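Hydrolase, alpha/beta hydrolase FOLD family (Staphylococcus aureus, PDB 2XMZ) probably catalyses the elimination step that forms 2-succinyl-6-hydroxy-2,4-cyclohexadiene-1-carboxylate, a precursor of menaquinone. Local coordinates at residues Val13-Val18 with Asn42-Thr47; Ile48-His53 with Asp67-Leu72; Ser84-Gly89 with Asn110-Ser115; Arg136-Asp141 with Ala187-Gly192; Ala143-Phe148 with Gln175-Ser180. All coordinates share one frame; numbering follows the deposited sequence.

Contact 1 (Val13-Val18 with Asn42-Thr47); sequences VETNQV and NYHVIT
Thr15 O is approached by two donors: Lys83 NZ bonds to it, and His44 NE2, 3.0 Å from Thr15 O, adds a weak, strongly bent bond. A water sits in the plane of the imidazole at its edge, 3.0 Å from His44 NE2, and accepts from Thr15 N, so it lies between the ring and the bend in 13-18. Over one face of the imidazole lies the methyl of Thr15, CG2 being 3.8 Å from the His44 ring centroid in a CH-pi contact. Thr15 OG1, anti to the backbone N (chi1 178°), accepts from Gln17 N and closes an ST turn. Beyond that turn begins strand 17-22, which pairs in parallel with strand 44-48 as part of a beta-alpha-beta unit through helix 36-40; His44 N donates to Gln17 O at 3.0 Å. On the face of the sheet that carries His44, Val18 CG1 meets Ile46 CD1 at 3.6 Å. Gln17 CB comes against the edge of the Tyr43 ring, 3.5 Å from Tyr43 CD1, and the tyrosine also touches Leu260 and Leu263 of helix 252-266.

Contact 2 (Ile48-His53 with Asp67-Leu72); sequences IDLPGH and DYITTL
Pro51 CG is the point where the loop meets the helix: it lies 3.6 Å from Ile69 CG1 and 3.7 Å from Leu72 CD1, residues one turn apart on helix 66-77. The proline and Leu72 reach toward each other tip to tip, the leucine with CG anti to its backbone nitrogen (chi1 -170°), which carries its methyls toward the loop, whereas Ile69 comes in at a slant. A third neighbour, Tyr68, offers the edge of its ring, with CE2 at 4.0 Å from Pro51 CG. Before the proline in the sequence the contact is thinner. Leu50 CD2 meets Ile69 CG2 at 4.0 Å, the two side chains nearly perpendicular, and Ile48 CG2 brushes Leu72 CD2. No hydrogen bond crosses between the two segments, and the contact is apolar. In the alpha/beta hydrolase fold this is the loop leaving the C-terminal end of a strand of the central sheet, here 44-48. It is shaped by a type II turn from Leu50 to His53, closed by His53 N donating to Leu50 O at 2.9 Å, with Gly52 supplying the positive phi. His53 ND1 adds a bond to Pro51 O, 3.0 Å long, the oxygen lying in the imidazole plane although the nitrogen stands above the carbonyl plane. Tyr191 OH is a second partner of Pro51 O. Farther out, Tyr68 OH bonds to Ser58 OG, and His53 NE2 is hydrogen-bonded to Leu26 N.

Contact 3 (Ser84-Gly89 with Asn110-Ser115); sequences SITLFG and NLILES
Thr86 and Asn110 pair where strand 110-114 begins, alongside the parallel strand 84-90, and Asn110 ND2 donates to Thr86 OG1 at 3.2 Å with the hydroxyl oxygen in the amide plane. Both groups get there by the same choice of torsion: the threonine hydroxyl (chi1 -59°) and the asparagine amide each stand anti to their own carbonyl carbon, beside the backbone N. That leaves Thr86 CG2 to lie against Ile112 CD1 at 3.6 Å. Farther along the same face, Phe88 holds its ring anti to the backbone N (chi1 172°), where Phe88 CD2 presses on Ile112 CG2 at 3.3 Å. Glu114 OE1 approaches the ring at its edge, 3.3 Å from Phe88 CZ and in plane, while the carboxylate is turned 54° from the ring. The strands belong to the beta-alpha-beta unit closed by helix 92-103, and five backbone bonds join them, Ile112 N to Leu87 O being the shortest at 2.8 Å. Gly89 fits the first glycine of a probable nucleophile elbow. Since Glu114 OE1 bonds to His248 ND1 and also meets the weakly positive rim of Phe88, a negative charge on this buried carboxylate would probably be eased from two directions.

Contact 4 (Arg136-Asp141 with Ala187-Gly192); sequences RAKVLD and ALRDYG
Ala137 packs against Leu188 and Arg189 where two helices, 123-143 and 181-191, run roughly antiparallel, the axes of the short segments 9.7 Å apart at closest and 150° between directions; both lie in the helical insertion that follows strand 110-114 in this alpha/beta hydrolase. The one polar bond across is a salt bridge: Arg189 NH2 donates to Asp141 OD2 at 3.2 Å. It is not ideal, for the carboxylate oxygen lies near the guanidinium plane but the nitrogen arrives from well above the carboxylate plane, 58° out of it. Ala137 O stands close to Arg189 NH2 too, at an angle too poor for a bond; that carbonyl is already used by Asp141 N inside its helix. Lys138 NZ comes within 4.5 Å of Arg189 NH1, a like charge that the aspartate would partly offset. Arg136 turns its own charged end away to Asp133, leaving its CB to touch Leu188 CD1. Leu188 CD1 also meets Leu140 CD1 at 3.9 Å, the two leucines crossing at about a right angle. A bend at chi3 (-146°) lays the Arg189 guanidinium flat across Ala137, whose CB sits over its centre, 3.3 Å from Arg189 CZ.

Contact 5 (Ala143-Phe148 with Gln175-Ser180); sequences AGIELF and QRLSQS
Ile145 opens helix 145-152 beside Leu177, near the C-terminal end of helix 166-177, and the two backbones come closest there, 5.9 Å between the CA atoms of those residues. Gly144, with positive phi (93°), breaks from the preceding helix and takes the N-cap position of the next. On the other side the chain passes through Ser178 and Gln179, with Gln179 N bonded to Arg176 O, before Ser180 occupies the N-cap position of helix 181-191. Ile145 is set against this part of the chain. Ile145 CG1, anti to the backbone N (chi1 -165°), reaches 3.4 Å from Arg176 O and 3.5 Å from Gln179 O, while Ile145 CG2 lies 3.4 Å from Leu177 O, so the side chain meets chiefly carbonyl oxygens. Leu177 answers with CD2, which rests 3.7 Å from Glu146 CA. Segment 175-180 is also held from within: Gln175 O accepts from Gln179 NE2 and Ser178 OG, both 2.9 Å from it and on opposite faces of its carbonyl plane. Gln179 NE2 also bonds to Asp28, and OE1 to Gly54 N, fixing the amide to loops of the main domain. Around the contact, Leu140 of helix 123-143 and Pro181 of helix 181-191 touch Ile145, while Val149 lies against Leu177.

Overall arrangement
Contacts 1 and 3 belong to one central sheet, about 14 Å apart between centres, and meet where strand 17-22 pairs with strand 84-90: Asn16 O lies 2.8 Å from Ser84 N. Contact 2 continues from strand 44-48 of contact 1, toward the helical insertion. It touches contact 4 through Tyr191, whose OH is 2.7 Å from Pro51 O, and contact 5 through Gln179 beside His53. Contacts 4 and 5, with centres about 12 Å apart, meet through Leu140 of contact 4, which packs on Phe148 and Ile145 of contact 5. Contact 3 leads into the probable active site: Gly89 runs into the elbow bearing Ser91, part of a likely triad with His245 and Asp218. Leu50 of contact 2 also touches the elbow.

Contact 1 (Val13-Val18 with Asn42-Thr47)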
# COMPACT_ATOMS: atom_id res chain seq x y z
N VAL A 13 -8.83 8.45 22.53
CA VAL A 13 -8.68 9.78 23.11
C VAL A 13 -8.96 10.87 22.07
O VAL A 13 -9.04 10.58 20.88
CB VAL A 13 -7.26 9.96 23.75
CG1 VAL A 13 -7.06 8.97 24.91
CG2 VAL A 13 -6.15 9.82 22.70
N GLU A 14 -9.14 12.12 22.51
CA GLU A 14 -9.23 13.25 21.59
C GLU A 14 -7.93 13.44 20.85
O GLU A 14 -6.86 13.46 21.45
CB GLU A 14 -9.55 14.57 22.30
CG GLU A 14 -10.97 14.67 22.85
CD GLU A 14 -12.06 14.76 21.78
OE1 GLU A 14 -13.24 14.39 22.10
OE2 GLU A 14 -11.73 15.19 20.63
N THR A 15 -8.02 13.60 19.54
CA THR A 15 -6.82 13.84 18.77
C THR A 15 -7.15 14.39 17.39
O THR A 15 -8.20 14.11 16.82
CB THR A 15 -5.95 12.55 18.66
OG1 THR A 15 -4.81 12.83 17.85
CG2 THR A 15 -6.75 11.39 18.04
N ASN A 16 -6.22 15.18 16.87
CA ASN A 16 -6.35 15.68 15.51
C ASN A 16 -5.61 14.85 14.48
O ASN A 16 -5.54 15.24 13.31
CB ASN A 16 -5.92 17.14 15.42
CG ASN A 16 -7.08 18.05 15.06
OD1 ASN A 16 -7.97 18.32 15.89
ND2 ASN A 16 -7.10 18.51 13.81
N GLN A 17 -5.07 13.71 14.92
CA GLN A 17 -4.25 12.85 14.08
C GLN A 17 -5.08 11.71 13.49
O GLN A 17 -5.79 11.00 14.20
CB GLN A 17 -3.03 12.30 14.85
CG GLN A 17 -2.10 13.36 15.47
CD GLN A 17 -1.27 14.14 14.46
OE1 GLN A 17 -1.28 15.37 14.47
NE2 GLN A 17 -0.54 13.43 13.61
N VAL A 18 -5.01 11.58 12.16
CA VAL A 18 -5.71 10.49 11.49
C VAL A 18 -4.68 9.73 10.66
O VAL A 18 -3.95 10.33 9.88
CB VAL A 18 -6.87 11.00 10.62
CG1 VAL A 18 -7.61 9.82 9.97
CG2 VAL A 18 -7.83 11.82 11.44
N ASN A 42 -3.98 6.34 20.42
CA ASN A 42 -3.58 7.74 20.29
C ASN A 42 -3.96 8.40 18.96
O ASN A 42 -3.78 9.60 18.78
CB ASN A 42 -2.06 7.88 20.47
CG ASN A 42 -1.59 7.51 21.88
OD1 ASN A 42 -0.90 6.50 22.07
ND2 ASN A 42 -1.96 8.33 22.87
N TYR A 43 -4.45 7.60 18.01
CA TYR A 43 -4.69 8.09 16.64
C TYR A 43 -6.03 7.60 16.10
O TYR A 43 -6.42 6.46 16.33
CB TYR A 43 -3.53 7.67 15.69
CG TYR A 43 -2.15 8.05 16.21
CD1 TYR A 43 -1.59 9.29 15.92
CD2 TYR A 43 -1.42 7.18 17.03
CE1 TYR A 43 -0.33 9.65 16.44
CE2 TYR A 43 -0.17 7.53 17.53
CZ TYR A 43 0.37 8.77 17.23
OH TYR A 43 1.60 9.11 17.75
N HIS A 44 -6.75 8.47 15.40
CA HIS A 44 -7.87 8.03 14.57
C HIS A 44 -7.29 7.19 13.45
O HIS A 44 -6.22 7.50 12.92
CB HIS A 44 -8.64 9.20 13.98
CG HIS A 44 -9.26 10.10 15.00
ND1 HIS A 44 -10.27 9.68 15.84
CD2 HIS A 44 -9.02 11.39 15.31
CE1 HIS A 44 -10.63 10.68 16.62
NE2 HIS A 44 -9.89 11.74 16.32
N VAL A 45 -7.98 6.12 13.09
CA VAL A 45 -7.49 5.24 12.02
C VAL A 45 -8.56 5.06 10.96
O VAL A 45 -9.72 4.80 11.28
CB VAL A 45 -7.03 3.83 12.54
CG1 VAL A 45 -6.70 2.90 11.35
CG2 VAL A 45 -5.83 3.95 13.49
N ILE A 46 -8.14 5.19 9.70
CA ILE A 46 -8.98 4.88 8.56
C ILE A 46 -8.29 3.79 7.74
O ILE A 46 -7.08 3.82 7.52
CB ILE A 46 -9.20 6.11 7.64
CG1 ILE A 46 -9.98 7.19 8.38
CG2 ILE A 46 -9.96 5.71 6.35
CD1 ILE A 46 -9.98 8.54 7.65
N THR A 47 -9.08 2.82 7.30
CA THR A 47 -8.57 1.87 6.33
C THR A 47 -9.43 2.07 5.11
O THR A 47 -10.63 2.33 5.24
CB THR A 47 -8.67 0.42 6.84
OG1 THR A 47 -10.02 0.11 7.13
CG2 THR A 47 -7.78 0.21 8.09
O HOH W 1 -10.79 13.55 18.58

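Contact 2 (Ile48-His53 with Asp67-Leu72)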
# COMPACT_ATOMS: atom_id res chain seq x y z
N ILE A 48 -8.80 1.94 3.94
CA ILE A 48 -9.49 2.08 2.67
C ILE A 48 -9.14 0.87 1.79
O ILE A 48 -7.96 0.52 1.61
CB ILE A 48 -9.07 3.37 1.93
CG1 ILE A 48 -9.30 4.61 2.81
CG2 ILE A 48 -9.85 3.51 0.60
CD1 ILE A 48 -8.66 5.92 2.22
N ASP A 49 -10.19 0.24 1.29
CA ASP A 49 -10.07 -0.78 0.26
C ASP A 49 -9.96 -0.11 -1.11
O ASP A 49 -10.82 0.68 -1.48
CB ASP A 49 -11.28 -1.70 0.30
CG ASP A 49 -11.21 -2.71 1.42
OD1 ASP A 49 -10.13 -2.83 2.03
OD2 ASP A 49 -12.23 -3.37 1.71
N LEU A 50 -8.91 -0.42 -1.84
CA LEU A 50 -8.65 0.19 -3.13
C LEU A 50 -9.51 -0.50 -4.21
O LEU A 50 -10.05 -1.60 -3.97
CB LEU A 50 -7.13 0.15 -3.45
CG LEU A 50 -6.30 1.07 -2.52
CD1 LEU A 50 -4.81 0.71 -2.49
CD2 LEU A 50 -6.50 2.55 -2.91
N PRO A 51 -9.66 0.16 -5.38
CA PRO A 51 -10.53 -0.37 -6.42
C PRO A 51 -10.28 -1.85 -6.71
O PRO A 51 -9.11 -2.29 -6.92
CB PRO A 51 -10.16 0.48 -7.64
CG PRO A 51 -9.79 1.81 -7.02
CD PRO A 51 -9.04 1.44 -5.78
N GLY A 52 -11.38 -2.60 -6.74
CA GLY A 52 -11.37 -4.04 -6.98
C GLY A 52 -11.08 -4.92 -5.77
O GLY A 52 -11.25 -6.14 -5.84
N HIS A 53 -10.61 -4.32 -4.69
CA HIS A 53 -10.16 -5.10 -3.53
C HIS A 53 -11.11 -5.06 -2.33
O HIS A 53 -11.70 -4.01 -2.01
CB HIS A 53 -8.79 -4.63 -3.06
CG HIS A 53 -7.69 -4.91 -4.05
ND1 HIS A 53 -7.62 -4.29 -5.27
CD2 HIS A 53 -6.67 -5.79 -4.00
CE1 HIS A 53 -6.57 -4.76 -5.94
NE2 HIS A 53 -5.98 -5.67 -5.19
N ASP A 67 -5.86 8.71 -11.46
CA ASP A 67 -6.66 9.90 -11.25
C ASP A 67 -8.01 9.53 -10.65
O ASP A 67 -8.51 10.23 -9.77
CB ASP A 67 -6.90 10.68 -12.54
CG ASP A 67 -7.72 11.95 -12.31
OD1 ASP A 67 -8.86 12.04 -12.81
OD2 ASP A 67 -7.24 12.84 -11.60
N TYR A 68 -8.57 8.42 -11.11
CA TYR A 68 -9.76 7.81 -10.48
C TYR A 68 -9.53 7.51 -9.00
O TYR A 68 -10.35 7.86 -8.15
CB TYR A 68 -10.18 6.53 -11.21
CG TYR A 68 -11.38 5.85 -10.57
CD1 TYR A 68 -12.69 6.20 -10.96
CD2 TYR A 68 -11.22 4.87 -9.59
CE1 TYR A 68 -13.81 5.60 -10.36
CE2 TYR A 68 -12.32 4.25 -9.00
CZ TYR A 68 -13.61 4.62 -9.38
OH TYR A 68 -14.68 4.00 -8.79
N ILE A 69 -8.43 6.85 -8.69
CA ILE A 69 -8.10 6.52 -7.30
C ILE A 69 -7.87 7.79 -6.47
O ILE A 69 -8.30 7.87 -5.31
CB ILE A 69 -6.89 5.59 -7.20
CG1 ILE A 69 -7.24 4.23 -7.81
CG2 ILE A 69 -6.43 5.40 -5.72
CD1 ILE A 69 -6.05 3.54 -8.38
N THR A 70 -7.21 8.78 -7.06
CA THR A 70 -7.02 10.08 -6.39
C THR A 70 -8.34 10.73 -6.03
O THR A 70 -8.50 11.22 -4.90
CB THR A 70 -6.19 11.02 -7.26
OG1 THR A 70 -4.91 10.42 -7.39
CG2 THR A 70 -6.04 12.45 -6.63
N THR A 71 -9.29 10.72 -6.97
CA THR A 71 -10.63 11.25 -6.69
C THR A 71 -11.31 10.49 -5.57
O THR A 71 -11.91 11.08 -4.67
CB THR A 71 -11.51 11.23 -7.94
OG1 THR A 71 -10.97 12.15 -8.89
CG2 THR A 71 -12.96 11.65 -7.60
N LEU A 72 -11.23 9.17 -5.65
CA LEU A 72 -11.72 8.30 -4.61
C LEU A 72 -11.20 8.72 -3.25
O LEU A 72 -11.98 8.88 -2.28
CB LEU A 72 -11.25 6.88 -4.93
CG LEU A 72 -11.76 5.67 -4.19
CD1 LEU A 72 -11.54 4.45 -5.11
CD2 LEU A 72 -11.04 5.48 -2.83

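Contact 3 (Ser84-Gly89 with Asn110-Ser115)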
# COMPACT_ATOMS: atom_id res chain seq x y z
N SER A 84 -4.65 16.35 10.89
CA SER A 84 -3.35 16.01 10.37
C SER A 84 -3.37 14.57 9.84
O SER A 84 -3.40 13.60 10.60
CB SER A 84 -2.27 16.21 11.44
OG SER A 84 -2.26 17.56 11.89
N ILE A 85 -3.42 14.45 8.52
CA ILE A 85 -3.53 13.15 7.88
C ILE A 85 -2.16 12.53 7.63
O ILE A 85 -1.32 13.11 6.91
CB ILE A 85 -4.29 13.23 6.53
CG1 ILE A 85 -5.74 13.68 6.75
CG2 ILE A 85 -4.28 11.86 5.80
CD1 ILE A 85 -6.40 14.26 5.52
N THR A 86 -1.95 11.34 8.19
CA THR A 86 -0.80 10.53 7.77
C THR A 86 -1.27 9.47 6.81
O THR A 86 -2.12 8.64 7.15
CB THR A 86 -0.13 9.85 8.96
OG1 THR A 86 0.31 10.86 9.87
CG2 THR A 86 1.07 9.03 8.50
N LEU A 87 -0.74 9.50 5.59
CA LEU A 87 -1.12 8.51 4.60
C LEU A 87 -0.09 7.41 4.54
O LEU A 87 1.09 7.66 4.28
CB LEU A 87 -1.29 9.14 3.22
CG LEU A 87 -1.86 8.21 2.15
CD1 LEU A 87 -3.20 7.60 2.60
CD2 LEU A 87 -2.04 8.98 0.83
N PHE A 88 -0.55 6.20 4.79
CA PHE A 88 0.31 5.05 4.78
C PHE A 88 -0.08 4.17 3.60
O PHE A 88 -1.26 3.86 3.40
CB PHE A 88 0.15 4.25 6.09
CG PHE A 88 0.89 2.92 6.06
CD1 PHE A 88 0.32 1.80 5.43
CD2 PHE A 88 2.14 2.78 6.65
CE1 PHE A 88 1.01 0.58 5.37
CE2 PHE A 88 2.83 1.55 6.60
CZ PHE A 88 2.25 0.46 5.96
N GLY A 89 0.91 3.74 2.83
CA GLY A 89 0.68 2.76 1.80
C GLY A 89 1.73 1.66 1.75
O GLY A 89 2.93 1.93 1.82
N ASN A 110 1.79 13.79 6.82
CA ASN A 110 2.95 12.88 6.80
C ASN A 110 2.70 11.75 5.80
O ASN A 110 1.53 11.45 5.44
CB ASN A 110 3.20 12.21 8.17
CG ASN A 110 3.37 13.21 9.29
OD1 ASN A 110 4.41 13.86 9.42
ND2 ASN A 110 2.36 13.31 10.14
N LEU A 111 3.78 11.10 5.40
CA LEU A 111 3.68 10.01 4.45
C LEU A 111 4.43 8.79 4.94
O LEU A 111 5.53 8.90 5.45
CB LEU A 111 4.21 10.45 3.08
CG LEU A 111 4.11 9.46 1.92
CD1 LEU A 111 2.62 9.11 1.55
CD2 LEU A 111 4.88 9.99 0.72
N ILE A 112 3.81 7.61 4.83
CA ILE A 112 4.51 6.38 5.21
C ILE A 112 4.40 5.37 4.10
O ILE A 112 3.31 5.10 3.58
CB ILE A 112 4.05 5.74 6.57
CG1 ILE A 112 4.16 6.75 7.70
CG2 ILE A 112 4.96 4.56 6.90
CD1 ILE A 112 3.44 6.33 9.03
N LEU A 113 5.55 4.82 3.74
CA LEU A 113 5.67 3.92 2.62
C LEU A 113 6.33 2.62 3.08
O LEU A 113 7.44 2.64 3.63
CB LEU A 113 6.55 4.58 1.54
CG LEU A 113 6.06 5.97 1.08
CD1 LEU A 113 7.08 6.56 0.13
CD2 LEU A 113 4.70 5.90 0.42
N GLU A 114 5.65 1.51 2.83
CA GLU A 114 6.17 0.21 3.18
C GLU A 114 6.34 -0.61 1.93
O GLU A 114 5.36 -0.89 1.20
CB GLU A 114 5.26 -0.53 4.17
CG GLU A 114 5.80 -1.94 4.51
CD GLU A 114 4.76 -2.87 5.12
OE1 GLU A 114 3.59 -2.45 5.32
OE2 GLU A 114 5.10 -4.05 5.38
N SER A 115 7.58 -0.99 1.66
CA SER A 115 7.89 -1.90 0.56
C SER A 115 7.19 -1.49 -0.75
O SER A 115 6.47 -2.27 -1.36
CB SER A 115 7.48 -3.32 0.96
OG SER A 115 8.19 -3.73 2.10

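Contact 4 (Arg136-Asp141 with Ala187-Gly192)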
# COMPACT_ATOMS: atom_id res chain seq x y z
N ARG A 136 -0.89 -11.78 -16.48
CA ARG A 136 -1.44 -12.14 -15.18
C ARG A 136 -2.95 -11.87 -15.11
O ARG A 136 -3.71 -12.75 -14.68
CB ARG A 136 -0.74 -11.38 -14.07
CG ARG A 136 0.68 -11.81 -13.81
CD ARG A 136 1.19 -11.09 -12.59
NE ARG A 136 2.46 -11.62 -12.16
CZ ARG A 136 3.51 -10.88 -11.82
NH1 ARG A 136 3.45 -9.55 -11.83
NH2 ARG A 136 4.62 -11.48 -11.44
N ALA A 137 -3.38 -10.69 -15.56
CA ALA A 137 -4.82 -10.38 -15.66
C ALA A 137 -5.58 -11.41 -16.52
O ALA A 137 -6.64 -11.88 -16.13
CB ALA A 137 -5.05 -8.95 -16.17
N LYS A 138 -5.03 -11.76 -17.68
CA LYS A 138 -5.65 -12.80 -18.52
C LYS A 138 -5.77 -14.13 -17.77
O LYS A 138 -6.82 -14.76 -17.81
CB LYS A 138 -4.89 -12.98 -19.84
CG LYS A 138 -5.14 -11.89 -20.91
CD LYS A 138 -3.94 -11.81 -21.86
CE LYS A 138 -4.35 -11.58 -23.32
NZ LYS A 138 -4.34 -10.14 -23.64
N VAL A 139 -4.72 -14.52 -17.06
CA VAL A 139 -4.72 -15.76 -16.25
C VAL A 139 -5.83 -15.72 -15.19
O VAL A 139 -6.48 -16.72 -14.91
CB VAL A 139 -3.35 -15.99 -15.55
CG1 VAL A 139 -3.42 -17.20 -14.62
CG2 VAL A 139 -2.23 -16.18 -16.58
N LEU A 140 -6.05 -14.54 -14.60
CA LEU A 140 -7.09 -14.37 -13.60
C LEU A 140 -8.49 -14.52 -14.20
O LEU A 140 -9.26 -15.35 -13.74
CB LEU A 140 -6.93 -13.03 -12.87
CG LEU A 140 -5.87 -13.01 -11.75
CD1 LEU A 140 -5.34 -11.58 -11.49
CD2 LEU A 140 -6.46 -13.62 -10.48
N ASP A 141 -8.81 -13.72 -15.23
CA ASP A 141 -10.09 -13.78 -15.94
C ASP A 141 -10.48 -15.19 -16.40
O ASP A 141 -11.67 -15.51 -16.53
CB ASP A 141 -10.05 -12.88 -17.18
CG ASP A 141 -10.48 -11.44 -16.91
OD1 ASP A 141 -10.93 -11.12 -15.77
OD2 ASP A 141 -10.37 -10.62 -17.86
N ALA A 187 -7.77 -4.43 -11.72
CA ALA A 187 -6.76 -3.69 -10.95
C ALA A 187 -5.40 -3.69 -11.64
O ALA A 187 -4.76 -2.64 -11.79
CB ALA A 187 -6.65 -4.24 -9.50
N LEU A 188 -4.95 -4.86 -12.06
CA LEU A 188 -3.68 -4.97 -12.82
C LEU A 188 -3.67 -4.15 -14.10
O LEU A 188 -2.73 -3.38 -14.33
CB LEU A 188 -3.34 -6.43 -13.13
CG LEU A 188 -2.94 -7.30 -11.93
CD1 LEU A 188 -2.84 -8.77 -12.34
CD2 LEU A 188 -1.64 -6.80 -11.26
N ARG A 189 -4.70 -4.30 -14.93
CA ARG A 189 -4.74 -3.56 -16.20
C ARG A 189 -4.83 -2.04 -16.02
O ARG A 189 -4.23 -1.31 -16.79
CB ARG A 189 -5.86 -4.07 -17.13
CG ARG A 189 -5.84 -5.61 -17.38
CD ARG A 189 -6.62 -6.06 -18.60
NE ARG A 189 -7.24 -7.38 -18.42
CZ ARG A 189 -6.79 -8.55 -18.90
NH1 ARG A 189 -5.65 -8.64 -19.61
NH2 ARG A 189 -7.47 -9.65 -18.65
N ASP A 190 -5.59 -1.58 -15.03
CA ASP A 190 -5.84 -0.14 -14.84
C ASP A 190 -4.82 0.57 -13.96
O ASP A 190 -4.51 1.72 -14.22
CB ASP A 190 -7.24 0.14 -14.28
CG ASP A 190 -8.33 -0.26 -15.22
OD1 ASP A 190 -8.01 -0.80 -16.29
OD2 ASP A 190 -9.50 -0.06 -14.87
N TYR A 191 -4.32 -0.07 -12.92
CA TYR A 191 -3.33 0.64 -12.06
C TYR A 191 -2.14 -0.19 -11.62
O TYR A 191 -1.45 0.13 -10.63
CB TYR A 191 -3.98 1.42 -10.92
CG TYR A 191 -4.69 0.64 -9.83
CD1 TYR A 191 -4.10 0.51 -8.57
CD2 TYR A 191 -5.95 0.09 -10.03
CE1 TYR A 191 -4.74 -0.12 -7.53
CE2 TYR A 191 -6.63 -0.57 -8.98
CZ TYR A 191 -6.00 -0.68 -7.72
OH TYR A 191 -6.59 -1.30 -6.64
N GLY A 192 -1.87 -1.25 -12.39
CA GLY A 192 -0.65 -1.99 -12.25
C GLY A 192 0.54 -1.07 -12.44
O GLY A 192 0.42 0.03 -13.03

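Contact 5 (Ala143-Phe148 with Gln175-Ser180)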
# COMPACT_ATOMS: atom_id res chain seq x y z
N ALA A 143 -8.38 -18.57 -15.52
CA ALA A 143 -8.10 -19.71 -14.63
C ALA A 143 -8.60 -19.57 -13.18
O ALA A 143 -8.63 -20.56 -12.43
CB ALA A 143 -6.60 -20.07 -14.67
N GLY A 144 -9.00 -18.36 -12.78
CA GLY A 144 -9.63 -18.14 -11.47
C GLY A 144 -8.69 -17.76 -10.34
O GLY A 144 -7.47 -17.69 -10.53
N ILE A 145 -9.24 -17.55 -9.15
CA ILE A 145 -8.45 -17.00 -8.04
C ILE A 145 -7.48 -18.04 -7.47
O ILE A 145 -6.30 -17.73 -7.29
CB ILE A 145 -9.32 -16.36 -6.91
CG1 ILE A 145 -8.46 -15.48 -5.99
CG2 ILE A 145 -10.08 -17.41 -6.09
CD1 ILE A 145 -7.74 -14.36 -6.70
N GLU A 146 -7.96 -19.26 -7.24
CA GLU A 146 -7.17 -20.26 -6.53
C GLU A 146 -5.85 -20.58 -7.23
O GLU A 146 -4.79 -20.56 -6.60
CB GLU A 146 -8.00 -21.54 -6.27
CG GLU A 146 -7.30 -22.54 -5.34
CD GLU A 146 -8.20 -23.67 -4.88
OE1 GLU A 146 -9.44 -23.49 -4.90
OE2 GLU A 146 -7.68 -24.74 -4.52
N LEU A 147 -5.90 -20.84 -8.54
CA LEU A 147 -4.71 -21.20 -9.30
C LEU A 147 -3.72 -20.02 -9.34
O LEU A 147 -2.52 -20.19 -9.21
CB LEU A 147 -5.08 -21.71 -10.70
CG LEU A 147 -5.90 -23.03 -10.76
CD1 LEU A 147 -6.50 -23.26 -12.14
CD2 LEU A 147 -5.13 -24.28 -10.29
N PHE A 148 -4.26 -18.81 -9.49
CA PHE A 148 -3.42 -17.61 -9.45
C PHE A 148 -2.67 -17.47 -8.13
O PHE A 148 -1.46 -17.23 -8.13
CB PHE A 148 -4.24 -16.35 -9.74
CG PHE A 148 -3.41 -15.12 -9.85
CD1 PHE A 148 -2.78 -14.79 -11.05
CD2 PHE A 148 -3.21 -14.31 -8.73
CE1 PHE A 148 -1.99 -13.66 -11.15
CE2 PHE A 148 -2.41 -13.17 -8.82
CZ PHE A 148 -1.81 -12.85 -10.04
N GLN A 175 -7.12 -14.24 2.53
CA GLN A 175 -7.32 -12.88 2.08
C GLN A 175 -7.17 -12.78 0.56
O GLN A 175 -7.94 -12.07 -0.10
CB GLN A 175 -6.36 -11.93 2.78
CG GLN A 175 -6.82 -11.42 4.17
CD GLN A 175 -5.70 -10.83 5.02
OE1 GLN A 175 -4.61 -10.51 4.51
NE2 GLN A 175 -5.95 -10.68 6.31
N ARG A 176 -6.19 -13.50 0.02
CA ARG A 176 -5.97 -13.55 -1.42
C ARG A 176 -7.12 -14.30 -2.15
O ARG A 176 -7.65 -13.83 -3.17
CB ARG A 176 -4.61 -14.21 -1.73
CG ARG A 176 -3.38 -13.44 -1.15
CD ARG A 176 -2.10 -14.17 -1.48
NE ARG A 176 -0.89 -13.38 -1.23
CZ ARG A 176 0.32 -13.90 -1.02
NH1 ARG A 176 0.50 -15.22 -1.02
NH2 ARG A 176 1.35 -13.09 -0.82
N LEU A 177 -7.50 -15.46 -1.61
CA LEU A 177 -8.53 -16.33 -2.22
C LEU A 177 -9.91 -15.68 -2.23
O LEU A 177 -10.78 -16.02 -3.05
CB LEU A 177 -8.59 -17.68 -1.51
CG LEU A 177 -7.37 -18.62 -1.66
CD1 LEU A 177 -7.54 -19.91 -0.84
CD2 LEU A 177 -7.10 -18.94 -3.11
N SER A 178 -10.11 -14.73 -1.32
CA SER A 178 -11.41 -14.08 -1.23
C SER A 178 -11.52 -12.93 -2.22
O SER A 178 -12.60 -12.39 -2.42
CB SER A 178 -11.66 -13.56 0.17
OG SER A 178 -10.82 -12.45 0.39
N GLN A 179 -10.41 -12.56 -2.86
CA GLN A 179 -10.47 -11.49 -3.86
C GLN A 179 -11.16 -12.00 -5.10
O GLN A 179 -11.08 -13.17 -5.42
CB GLN A 179 -9.07 -10.95 -4.19
CG GLN A 179 -8.30 -10.38 -3.00
CD GLN A 179 -9.13 -9.40 -2.16
OE1 GLN A 179 -9.81 -8.52 -2.71
NE2 GLN A 179 -9.06 -9.53 -0.83
N SER A 180 -11.89 -11.12 -5.77
CA SER A 180 -12.54 -11.47 -7.04
C SER A 180 -11.50 -11.45 -8.17
O SER A 180 -10.86 -10.41 -8.41
CB SER A 180 -13.63 -10.45 -7.31
OG SER A 180 -14.24 -10.72 -8.55